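Local coordinates for protein of unknown function with a Fic domain (Bacteroides thetaiotaomicron VPI-5482, PDB 3CUC) that is of unknown function but carries a Fic domain, a mainly helical fold of the Fic/DOC family, at residues A[184-189]-A[205-210]; A[83-88]-A[210-215]; A[102-107]-A[200-205]; A[177-182]-A[261-266]. All blocks are in the same frame, centred on the assembly; numbering follows the deposited sequence.

Contact 1: residues A[184-189]-A[205-210]; sequences LLHYRY and LLVNFV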
# COMPACT_ATOMS: atom_id res chain seq x y z
N LEU A 184 -3.15 -9.05 -5.24
CA LEU A 184 -2.70 -9.28 -6.61
C LEU A 184 -2.31 -7.97 -7.30
O LEU A 184 -1.35 -7.94 -8.06
CB LEU A 184 -3.76 -10.03 -7.41
CG LEU A 184 -3.30 -10.88 -8.60
CD1 LEU A 184 -2.05 -11.71 -8.28
CD2 LEU A 184 -4.44 -11.80 -9.02
N LEU A 185 -3.05 -6.89 -7.02
CA LEU A 185 -2.68 -5.56 -7.50
C LEU A 185 -1.30 -5.13 -6.98
O LEU A 185 -0.48 -4.63 -7.75
CB LEU A 185 -3.74 -4.51 -7.10
CG LEU A 185 -3.48 -3.05 -7.52
CD1 LEU A 185 -3.24 -2.95 -9.02
CD2 LEU A 185 -4.63 -2.15 -7.09
N HIS A 186 -1.08 -5.32 -5.69
CA HIS A 186 0.20 -5.02 -5.06
C HIS A 186 1.32 -5.82 -5.73
O HIS A 186 2.35 -5.26 -6.12
CB HIS A 186 0.14 -5.39 -3.57
CG HIS A 186 1.42 -5.19 -2.83
ND1 HIS A 186 2.59 -5.83 -3.17
CD2 HIS A 186 1.71 -4.45 -1.73
CE1 HIS A 186 3.55 -5.47 -2.33
NE2 HIS A 186 3.04 -4.64 -1.44
N TYR A 187 1.10 -7.12 -5.87
CA TYR A 187 2.14 -8.01 -6.38
C TYR A 187 2.53 -7.69 -7.81
O TYR A 187 3.70 -7.51 -8.11
CB TYR A 187 1.71 -9.47 -6.29
CG TYR A 187 2.85 -10.39 -6.65
CD1 TYR A 187 3.86 -10.67 -5.73
CD2 TYR A 187 2.94 -10.94 -7.93
CE1 TYR A 187 4.92 -11.49 -6.06
CE2 TYR A 187 4.00 -11.76 -8.27
CZ TYR A 187 4.99 -12.03 -7.34
OH TYR A 187 6.04 -12.86 -7.68
N ARG A 188 1.54 -7.63 -8.69
CA ARG A 188 1.78 -7.32 -10.10
C ARG A 188 2.45 -5.96 -10.26
O ARG A 188 3.43 -5.83 -11.00
CB ARG A 188 0.48 -7.38 -10.89
CG ARG A 188 -0.05 -8.79 -11.02
CD ARG A 188 -1.31 -8.85 -11.85
NE ARG A 188 -1.60 -10.21 -12.29
CZ ARG A 188 -2.52 -10.53 -13.20
NH1 ARG A 188 -3.25 -9.60 -13.79
NH2 ARG A 188 -2.70 -11.80 -13.52
N TYR A 189 1.95 -4.95 -9.55
CA TYR A 189 2.55 -3.62 -9.57
C TYR A 189 4.02 -3.66 -9.13
O TYR A 189 4.90 -3.14 -9.83
CB TYR A 189 1.79 -2.62 -8.69
CG TYR A 189 2.50 -1.28 -8.60
CD1 TYR A 189 2.29 -0.30 -9.56
CD2 TYR A 189 3.40 -1.02 -7.57
CE1 TYR A 189 2.95 0.92 -9.50
CE2 TYR A 189 4.07 0.19 -7.50
CZ TYR A 189 3.84 1.15 -8.46
OH TYR A 189 4.50 2.35 -8.38
N LEU A 205 0.05 1.74 -0.78
CA LEU A 205 -1.04 2.70 -0.95
C LEU A 205 -2.17 2.09 -1.79
O LEU A 205 -3.34 2.30 -1.49
CB LEU A 205 -0.54 4.01 -1.58
CG LEU A 205 0.11 5.00 -0.61
CD1 LEU A 205 0.90 6.06 -1.36
CD2 LEU A 205 -0.94 5.65 0.28
N LEU A 206 -1.81 1.36 -2.84
CA LEU A 206 -2.80 0.73 -3.71
C LEU A 206 -3.58 -0.36 -2.97
O LEU A 206 -4.77 -0.54 -3.24
CB LEU A 206 -2.14 0.16 -4.98
CG LEU A 206 -1.60 1.17 -6.00
CD1 LEU A 206 -0.75 0.48 -7.04
CD2 LEU A 206 -2.73 1.97 -6.66
N VAL A 207 -2.94 -1.06 -2.05
CA VAL A 207 -3.64 -2.05 -1.24
C VAL A 207 -4.75 -1.35 -0.47
O VAL A 207 -5.91 -1.75 -0.53
CB VAL A 207 -2.73 -2.75 -0.22
CG1 VAL A 207 -3.56 -3.47 0.84
CG2 VAL A 207 -1.78 -3.71 -0.92
N ASN A 208 -4.38 -0.28 0.23
CA ASN A 208 -5.34 0.43 1.05
C ASN A 208 -6.38 1.19 0.24
O ASN A 208 -7.47 1.47 0.74
CB ASN A 208 -4.61 1.33 2.05
CG ASN A 208 -3.96 0.54 3.18
OD1 ASN A 208 -4.42 -0.54 3.55
ND2 ASN A 208 -2.89 1.09 3.74
N PHE A 209 -6.05 1.49 -1.02
CA PHE A 209 -7.04 2.03 -1.95
C PHE A 209 -8.15 1.01 -2.15
O PHE A 209 -9.33 1.33 -2.05
CB PHE A 209 -6.39 2.39 -3.28
CG PHE A 209 -7.38 2.63 -4.40
CD1 PHE A 209 -7.96 3.88 -4.58
CD2 PHE A 209 -7.70 1.62 -5.29
CE1 PHE A 209 -8.86 4.11 -5.62
CE2 PHE A 209 -8.59 1.83 -6.32
CZ PHE A 209 -9.17 3.09 -6.49
N VAL A 210 -7.76 -0.23 -2.44
CA VAL A 210 -8.72 -1.28 -2.69
C VAL A 210 -9.58 -1.54 -1.45
O VAL A 210 -10.81 -1.52 -1.53
CB VAL A 210 -8.02 -2.58 -3.15
CG1 VAL A 210 -9.04 -3.70 -3.34
CG2 VAL A 210 -7.24 -2.32 -4.44
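Leu185 reaches across to helix 199-213 with one methyl: its CD2 lies 3.7 Å from Val210 CG2 and 4.0 Å from Leu206 CB, one turn apart on the partner helix. Its CG stands anti to the backbone N (chi1 179°), which carries CD2 toward Leu206 and Val210. One turn further on, Tyr189 meets the same Leu206 differently. Here Leu206 CD1 sits over one ring face, 4.2 Å from the centroid of the Tyr189 ring and 21° off its normal, a CH-pi contact shifted toward the rim. The Leu206 side chain crosses both Leu185 and Tyr189 at nearly a right angle; its CB meets Leu185 while its CD1 meets Tyr189. This apolar side is the tight part of the contact.

The His186 side is thinner. Val207 CG2 comes to the edge of the imidazole, 3.7 Å from His186 CD2, and no hydrogen bond crosses between the two segments; the polar end of His186 turns to Tyr229, which bonds NE2. Every touching residue is buried, and solvent is approached on the far side of helix 178-192, at the partly exposed Arg188. The axes of the two segments run nearly antiparallel at 156°, 8.9 Å apart at closest approach. Two packed helices joined by a short loop, with the HxFx(D/E)GNGRxxR signature running from that loop into the second helix, form the core of the Fic fold.

Contact 2: residues A[83-88]-A[210-215]; sequences MIKQEA and VLHRYG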
# COMPACT_ATOMS: atom_id res chain seq x y z
N MSE A 83 -5.23 11.27 -0.76
CA MSE A 83 -5.57 11.07 -2.17
C MSE A 83 -6.25 9.73 -2.40
O MSE A 83 -7.29 9.68 -3.03
CB MSE A 83 -4.34 11.20 -3.07
CG MSE A 83 -3.96 12.64 -3.37
SE MSE A 83 -2.28 12.72 -4.30
CE MSE A 83 -2.70 11.59 -5.84
N ILE A 84 -5.67 8.64 -1.90
CA ILE A 84 -6.25 7.33 -2.17
C ILE A 84 -7.61 7.17 -1.48
O ILE A 84 -8.49 6.51 -2.02
CB ILE A 84 -5.33 6.13 -1.82
CG1 ILE A 84 -5.00 6.09 -0.33
CG2 ILE A 84 -4.05 6.17 -2.67
CD1 ILE A 84 -4.66 4.71 0.17
N LYS A 85 -7.77 7.78 -0.31
CA LYS A 85 -9.06 7.75 0.38
C LYS A 85 -10.14 8.37 -0.50
O LYS A 85 -11.19 7.76 -0.74
CB LYS A 85 -8.98 8.48 1.72
CG LYS A 85 -8.31 7.66 2.82
CD LYS A 85 -7.76 8.52 3.94
CE LYS A 85 -8.83 9.00 4.89
NZ LYS A 85 -8.25 9.78 6.01
N GLN A 86 -9.87 9.57 -1.00
CA GLN A 86 -10.81 10.29 -1.85
C GLN A 86 -11.08 9.57 -3.16
O GLN A 86 -12.23 9.50 -3.61
CB GLN A 86 -10.27 11.69 -2.14
CG GLN A 86 -11.21 12.56 -2.91
CD GLN A 86 -10.74 13.98 -2.98
OE1 GLN A 86 -10.30 14.45 -4.03
NE2 GLN A 86 -10.80 14.68 -1.86
N GLU A 87 -10.03 9.04 -3.77
CA GLU A 87 -10.17 8.29 -5.02
C GLU A 87 -11.00 7.05 -4.75
O GLU A 87 -11.96 6.79 -5.48
CB GLU A 87 -8.80 7.92 -5.60
CG GLU A 87 -8.81 7.68 -7.12
CD GLU A 87 -8.81 8.96 -7.94
OE1 GLU A 87 -9.02 10.05 -7.35
OE2 GLU A 87 -8.61 8.88 -9.17
N ALA A 88 -10.66 6.29 -3.71
CA ALA A 88 -11.40 5.09 -3.33
C ALA A 88 -12.88 5.37 -3.02
O ALA A 88 -13.75 4.62 -3.43
CB ALA A 88 -10.75 4.42 -2.13
N VAL A 210 -7.76 -0.23 -2.44
CA VAL A 210 -8.72 -1.28 -2.69
C VAL A 210 -9.58 -1.54 -1.45
O VAL A 210 -10.81 -1.52 -1.53
CB VAL A 210 -8.02 -2.58 -3.15
CG1 VAL A 210 -9.04 -3.70 -3.34
CG2 VAL A 210 -7.24 -2.32 -4.44
N LEU A 211 -8.93 -1.74 -0.31
CA LEU A 211 -9.64 -2.04 0.92
C LEU A 211 -10.60 -0.93 1.32
O LEU A 211 -11.72 -1.19 1.74
CB LEU A 211 -8.65 -2.28 2.07
CG LEU A 211 -7.73 -3.50 1.99
CD1 LEU A 211 -6.81 -3.56 3.20
CD2 LEU A 211 -8.53 -4.76 1.88
N HIS A 212 -10.17 0.32 1.20
CA HIS A 212 -11.02 1.44 1.60
C HIS A 212 -12.26 1.56 0.70
O HIS A 212 -13.38 1.77 1.19
CB HIS A 212 -10.23 2.75 1.58
CG HIS A 212 -10.96 3.90 2.18
ND1 HIS A 212 -11.30 3.95 3.52
CD2 HIS A 212 -11.39 5.07 1.64
CE1 HIS A 212 -11.92 5.09 3.77
NE2 HIS A 212 -11.99 5.78 2.65
N ARG A 213 -12.04 1.43 -0.60
CA ARG A 213 -13.12 1.49 -1.58
C ARG A 213 -14.25 0.52 -1.25
O ARG A 213 -15.41 0.87 -1.36
CB ARG A 213 -12.59 1.20 -2.99
CG ARG A 213 -13.66 0.81 -4.00
CD ARG A 213 -13.19 1.11 -5.41
NE ARG A 213 -13.15 2.55 -5.65
CZ ARG A 213 -12.79 3.13 -6.78
NH1 ARG A 213 -12.42 2.40 -7.82
NH2 ARG A 213 -12.80 4.45 -6.87
N TYR A 214 -13.89 -0.70 -0.83
CA TYR A 214 -14.87 -1.73 -0.53
C TYR A 214 -15.20 -1.85 0.96
O TYR A 214 -15.64 -2.89 1.42
CB TYR A 214 -14.41 -3.08 -1.12
CG TYR A 214 -14.25 -3.00 -2.63
CD1 TYR A 214 -15.36 -2.84 -3.45
CD2 TYR A 214 -13.00 -3.06 -3.23
CE1 TYR A 214 -15.24 -2.74 -4.83
CE2 TYR A 214 -12.87 -2.97 -4.61
CZ TYR A 214 -14.00 -2.81 -5.40
OH TYR A 214 -13.88 -2.72 -6.77
N GLY A 215 -15.01 -0.77 1.71
CA GLY A 215 -15.48 -0.69 3.09
C GLY A 215 -14.72 -1.50 4.13
O GLY A 215 -15.25 -1.79 5.20
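Arg213 NE gives the sounder polar bond here, to Ala88 O at 3.1 Å with a nearly straight N-H...O angle of 171°. It takes a lone pair in the carbonyl plane, and the oxygen lies almost exactly in the plane of the guanidinium. Two helix ends meet in this way: the last turn of helix 68-89 offers its carbonyls, while helix 199-213 finishes just after Arg213 in a Schellman motif with Gly215 as its C-prime residue.

Arg213 NH2 adds a weak bond to Glu87 O (N-H...O angle 121°), so one edge of the guanidinium spans two consecutive carbonyls. The bend of the arginine chain at chi3 (-71°) swings the group back onto them. Arg93 O accepts from NH1, a further restraint on the rotation of the guanidinium.

Beside this polar grip the backbones come close, Ala88 CA and Arg213 CA being 4.4 Å apart. The small methyl of Ala88 also lies at the edge of the His212 ring, near its plane. Gln89 bonds His212 NE2, and the aliphatic part of Lys85 runs over the imidazole while its amino group pairs with Glu82. Lys85 CG lies 4.1 Å above one face of the His212 ring, toward its rim.

Contact 3: residues A[102-107]-A[200-205]; sequences ELNRTI and GRIARL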
# COMPACT_ATOMS: atom_id res chain seq x y z
N GLU A 102 0.31 10.61 -10.57
CA GLU A 102 0.14 11.74 -9.66
C GLU A 102 0.50 11.35 -8.22
O GLU A 102 0.99 12.17 -7.45
CB GLU A 102 -1.30 12.26 -9.72
CG GLU A 102 -1.55 13.56 -8.95
CD GLU A 102 -0.75 14.73 -9.50
OE1 GLU A 102 -0.95 15.08 -10.68
OE2 GLU A 102 0.07 15.31 -8.76
N LEU A 103 0.25 10.10 -7.88
CA LEU A 103 0.58 9.57 -6.56
C LEU A 103 2.10 9.57 -6.36
O LEU A 103 2.59 9.99 -5.32
CB LEU A 103 0.03 8.14 -6.41
CG LEU A 103 -0.38 7.66 -5.01
CD1 LEU A 103 -1.29 8.65 -4.30
CD2 LEU A 103 -1.05 6.30 -5.13
N ASN A 104 2.83 9.11 -7.38
CA ASN A 104 4.28 9.12 -7.34
C ASN A 104 4.84 10.54 -7.24
O ASN A 104 5.68 10.84 -6.38
CB ASN A 104 4.85 8.44 -8.59
CG ASN A 104 6.34 8.22 -8.50
OD1 ASN A 104 7.12 8.98 -9.08
ND2 ASN A 104 6.75 7.19 -7.77
N ARG A 105 4.34 11.42 -8.11
CA ARG A 105 4.71 12.83 -8.09
C ARG A 105 4.50 13.43 -6.70
O ARG A 105 5.32 14.21 -6.23
CB ARG A 105 3.87 13.58 -9.13
CG ARG A 105 4.23 15.07 -9.33
CD ARG A 105 3.44 15.70 -10.50
NE ARG A 105 3.67 15.00 -11.78
CZ ARG A 105 2.79 14.22 -12.43
NH1 ARG A 105 1.57 14.01 -11.95
NH2 ARG A 105 3.14 13.64 -13.57
N THR A 106 3.41 13.06 -6.04
CA THR A 106 3.06 13.62 -4.74
C THR A 106 4.00 13.16 -3.63
O THR A 106 4.61 13.99 -2.96
CB THR A 106 1.62 13.24 -4.34
OG1 THR A 106 0.71 13.68 -5.36
CG2 THR A 106 1.24 13.88 -3.02
N ILE A 107 4.11 11.85 -3.44
CA ILE A 107 4.82 11.30 -2.27
C ILE A 107 6.34 11.53 -2.33
O ILE A 107 6.98 11.70 -1.29
CB ILE A 107 4.49 9.80 -2.00
CG1 ILE A 107 5.07 8.89 -3.09
CG2 ILE A 107 3.00 9.59 -1.88
CD1 ILE A 107 5.00 7.45 -2.72
N GLY A 200 7.53 0.80 -3.49
CA GLY A 200 7.09 0.13 -2.28
C GLY A 200 5.89 0.84 -1.68
O GLY A 200 4.89 0.23 -1.34
N ARG A 201 6.00 2.16 -1.58
CA ARG A 201 4.94 2.96 -0.98
C ARG A 201 3.69 3.03 -1.84
O ARG A 201 2.59 3.11 -1.30
CB ARG A 201 5.46 4.38 -0.70
CG ARG A 201 6.33 4.45 0.54
CD ARG A 201 7.12 5.72 0.57
NE ARG A 201 8.34 5.63 -0.22
CZ ARG A 201 9.14 6.65 -0.49
NH1 ARG A 201 8.85 7.86 -0.02
NH2 ARG A 201 10.22 6.46 -1.23
N ILE A 202 3.86 3.02 -3.16
CA ILE A 202 2.73 3.01 -4.08
C ILE A 202 1.98 1.69 -3.93
O ILE A 202 0.77 1.69 -3.78
CB ILE A 202 3.14 3.21 -5.55
CG1 ILE A 202 3.78 4.59 -5.76
CG2 ILE A 202 1.93 3.06 -6.47
CD1 ILE A 202 2.80 5.74 -5.67
N ALA A 203 2.72 0.58 -3.96
CA ALA A 203 2.12 -0.74 -3.77
C ALA A 203 1.22 -0.75 -2.54
O ALA A 203 0.04 -1.13 -2.62
CB ALA A 203 3.19 -1.81 -3.66
N ARG A 204 1.76 -0.32 -1.41
CA ARG A 204 1.04 -0.38 -0.15
C ARG A 204 -0.12 0.61 -0.11
O ARG A 204 -1.15 0.34 0.51
CB ARG A 204 1.99 -0.16 1.02
CG ARG A 204 2.90 -1.36 1.27
CD ARG A 204 3.75 -1.18 2.51
NE ARG A 204 4.76 -0.13 2.32
CZ ARG A 204 5.92 -0.28 1.69
NH1 ARG A 204 6.28 -1.45 1.17
NH2 ARG A 204 6.74 0.75 1.57
N LEU A 205 0.05 1.74 -0.78
CA LEU A 205 -1.04 2.70 -0.95
C LEU A 205 -2.17 2.09 -1.79
O LEU A 205 -3.34 2.30 -1.49
CB LEU A 205 -0.54 4.01 -1.58
CG LEU A 205 0.11 5.00 -0.61
CD1 LEU A 205 0.90 6.06 -1.36
CD2 LEU A 205 -0.94 5.65 0.28
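Arg201 meets Ile107 through the base of its side chain: Arg201 CB is 3.7 Å from Ile107 CD1. The arginine chain bends at chi3, and its guanidinium turns to other company, with NH1 in a salt bridge to Glu73. The apolar root of a charged residue is thus what packs on helix 97-107.

Ile202 follows and enters more deeply. Its CD1 reaches Leu103, 3.7 Å from Leu103 CB, and touches CG and CD2 of the same leucine as the two side chains slide past each other in opposite directions. Ile107 CD1 also approaches this methyl, at 4.1 Å from Ile202 CD1. Ile107 has its CG1 between the backbone N and the carbonyl carbon (chi1 69°), which sends CD1 toward Arg201 and Ile202 and leaves CG2 for the next turn. Asn104 stands beside Ile202, its amide held by Asp197 O at ND2 and by Gly131 N at OD1.

Gly200, Arg201 and Arg204 belong to the HxFx(D/E)GNGRxxR signature of Fic proteins, so this contact packs helix 97-107 against the first turns of the helix that carries the end of the motif. The axes of the two segments lie at 122° and are 10.5 Å apart at their closest. Arg204 of the signature forms a salt bridge with Glu44.

Leu205, one turn after Arg201, presents CD1 to both Ile107 and Leu103, 4.1 Å from Ile107 CG2 and 4.2 Å from Leu103 CG.

Contact 4: residues A[177-182]-A[261-266]; sequences TPVELA and YLSSCL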
# COMPACT_ATOMS: atom_id res chain seq x y z
N THR A 177 -12.30 -11.37 -3.86
CA THR A 177 -12.50 -10.64 -2.61
C THR A 177 -11.57 -9.42 -2.63
O THR A 177 -10.53 -9.45 -3.29
CB THR A 177 -12.17 -11.48 -1.35
OG1 THR A 177 -10.75 -11.64 -1.22
CG2 THR A 177 -12.83 -12.84 -1.40
N PRO A 178 -11.94 -8.35 -1.91
CA PRO A 178 -11.04 -7.18 -1.85
C PRO A 178 -9.63 -7.48 -1.37
O PRO A 178 -8.69 -6.84 -1.84
CB PRO A 178 -11.77 -6.24 -0.89
CG PRO A 178 -13.21 -6.60 -1.04
CD PRO A 178 -13.19 -8.10 -1.17
N VAL A 179 -9.46 -8.45 -0.47
CA VAL A 179 -8.12 -8.81 0.02
C VAL A 179 -7.32 -9.45 -1.11
O VAL A 179 -6.14 -9.12 -1.31
CB VAL A 179 -8.17 -9.76 1.23
CG1 VAL A 179 -6.77 -10.10 1.72
CG2 VAL A 179 -8.97 -9.13 2.35
N GLU A 180 -7.96 -10.35 -1.85
CA GLU A 180 -7.34 -11.01 -2.99
C GLU A 180 -6.95 -10.00 -4.07
O GLU A 180 -5.81 -10.00 -4.54
CB GLU A 180 -8.29 -12.05 -3.60
CG GLU A 180 -8.50 -13.29 -2.74
CD GLU A 180 -9.67 -14.14 -3.20
OE1 GLU A 180 -10.49 -13.67 -4.01
OE2 GLU A 180 -9.78 -15.30 -2.74
N LEU A 181 -7.90 -9.16 -4.46
CA LEU A 181 -7.68 -8.18 -5.51
C LEU A 181 -6.57 -7.21 -5.10
O LEU A 181 -5.72 -6.85 -5.92
CB LEU A 181 -8.97 -7.41 -5.83
CG LEU A 181 -8.90 -6.33 -6.92
CD1 LEU A 181 -8.33 -6.88 -8.22
CD2 LEU A 181 -10.25 -5.69 -7.17
N ALA A 182 -6.59 -6.80 -3.83
CA ALA A 182 -5.57 -5.92 -3.29
C ALA A 182 -4.20 -6.60 -3.32
O ALA A 182 -3.22 -6.00 -3.74
CB ALA A 182 -5.91 -5.50 -1.87
N TYR A 261 -0.85 -13.29 4.00
CA TYR A 261 -0.16 -12.24 4.76
C TYR A 261 -1.02 -10.99 4.95
O TYR A 261 -1.17 -10.49 6.06
CB TYR A 261 1.16 -11.87 4.10
CG TYR A 261 1.98 -10.90 4.93
CD1 TYR A 261 2.34 -11.21 6.23
CD2 TYR A 261 2.36 -9.66 4.41
CE1 TYR A 261 3.08 -10.32 7.01
CE2 TYR A 261 3.11 -8.77 5.18
CZ TYR A 261 3.46 -9.11 6.48
OH TYR A 261 4.18 -8.22 7.24
N LEU A 262 -1.60 -10.49 3.86
CA LEU A 262 -2.47 -9.33 3.93
C LEU A 262 -3.70 -9.62 4.79
O LEU A 262 -4.19 -8.75 5.50
CB LEU A 262 -2.89 -8.86 2.53
CG LEU A 262 -1.81 -8.29 1.61
CD1 LEU A 262 -2.45 -7.62 0.40
CD2 LEU A 262 -0.91 -7.29 2.34
N SER A 263 -4.18 -10.86 4.74
CA SER A 263 -5.32 -11.25 5.56
C SER A 263 -4.99 -11.19 7.05
O SER A 263 -5.81 -10.74 7.85
CB SER A 263 -5.80 -12.65 5.18
OG SER A 263 -6.13 -12.69 3.81
N SER A 264 -3.78 -11.59 7.42
CA SER A 264 -3.36 -11.51 8.81
C SER A 264 -3.26 -10.04 9.27
O SER A 264 -3.57 -9.72 10.42
CB SER A 264 -2.05 -12.26 9.04
OG SER A 264 -0.99 -11.66 8.32
N CYS A 265 -2.85 -9.14 8.38
CA CYS A 265 -2.90 -7.71 8.68
C CYS A 265 -4.32 -7.24 8.85
O CYS A 265 -4.62 -6.49 9.78
CB CYS A 265 -2.26 -6.87 7.58
SG CYS A 265 -0.60 -7.34 7.20
N LEU A 266 -5.20 -7.67 7.94
CA LEU A 266 -6.59 -7.27 7.98
C LEU A 266 -7.24 -7.76 9.27
O LEU A 266 -8.08 -7.07 9.84
CB LEU A 266 -7.33 -7.79 6.76
CG LEU A 266 -8.76 -7.29 6.57
CD1 LEU A 266 -8.81 -5.79 6.41
CD2 LEU A 266 -9.35 -7.97 5.36
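Val179 holds CG1 opposite its backbone N (chi1 -179°) and CG2 opposite its carbonyl carbon, and so spreads its two methyls over one turn of helix 256-277. CG1 faces Leu262 and Ser263, while CG2 goes to Leu266, whose own CG is also anti to the backbone N (chi1 -172°) and so brings CD2 over the valine; how close those two methyls really come is doubtful at this resolution.

Val179 sits in the first turn of helix 178-192, which opens with a capping box. Thr177 OG1 accepts from Glu180 N at 3.1 Å, and Thr177 N returns a bond to Glu180 OE1 at 2.9 Å, meeting that oxygen from above the carboxylate plane. The box ties up the helix start, and Val179 and, a turn later, Ala182 face helix 256-277.

No hydrogen bond joins the two segments. Their axes lie at 129°, 9.9 Å apart at closest approach. Ser263 OG packs on Val179 CG1, and its hydrogen bond goes to Val259 O one turn back. Deeper in, Val179 CG1 lies 4.2 Å from Leu262 CB. Leu262 CD1 comes to 4.2 Å from Ala182 C.

In the fold
Helix 199-213 runs through contacts 1, 2 and 3, meeting helix 97-107 near its start, helix 178-192 along its middle and helix 68-89 at its end. Contact 4 lies on helix 178-192, at its beginning, and adds helix 256-277. Contact 1 is the most central; its centre is 11 Å from those of contacts 2 and 3 and 10 Å from that of contact 4, whereas contacts 3 and 4 are 19 Å apart and do not touch. Along the chain, contacts 1 and 3 are nested within the span closed by contact 2, while contact 4 crosses both 2 and 3. Other helices thus pack round 178-192 and 199-213, which flank the loop where the Fic signature begins.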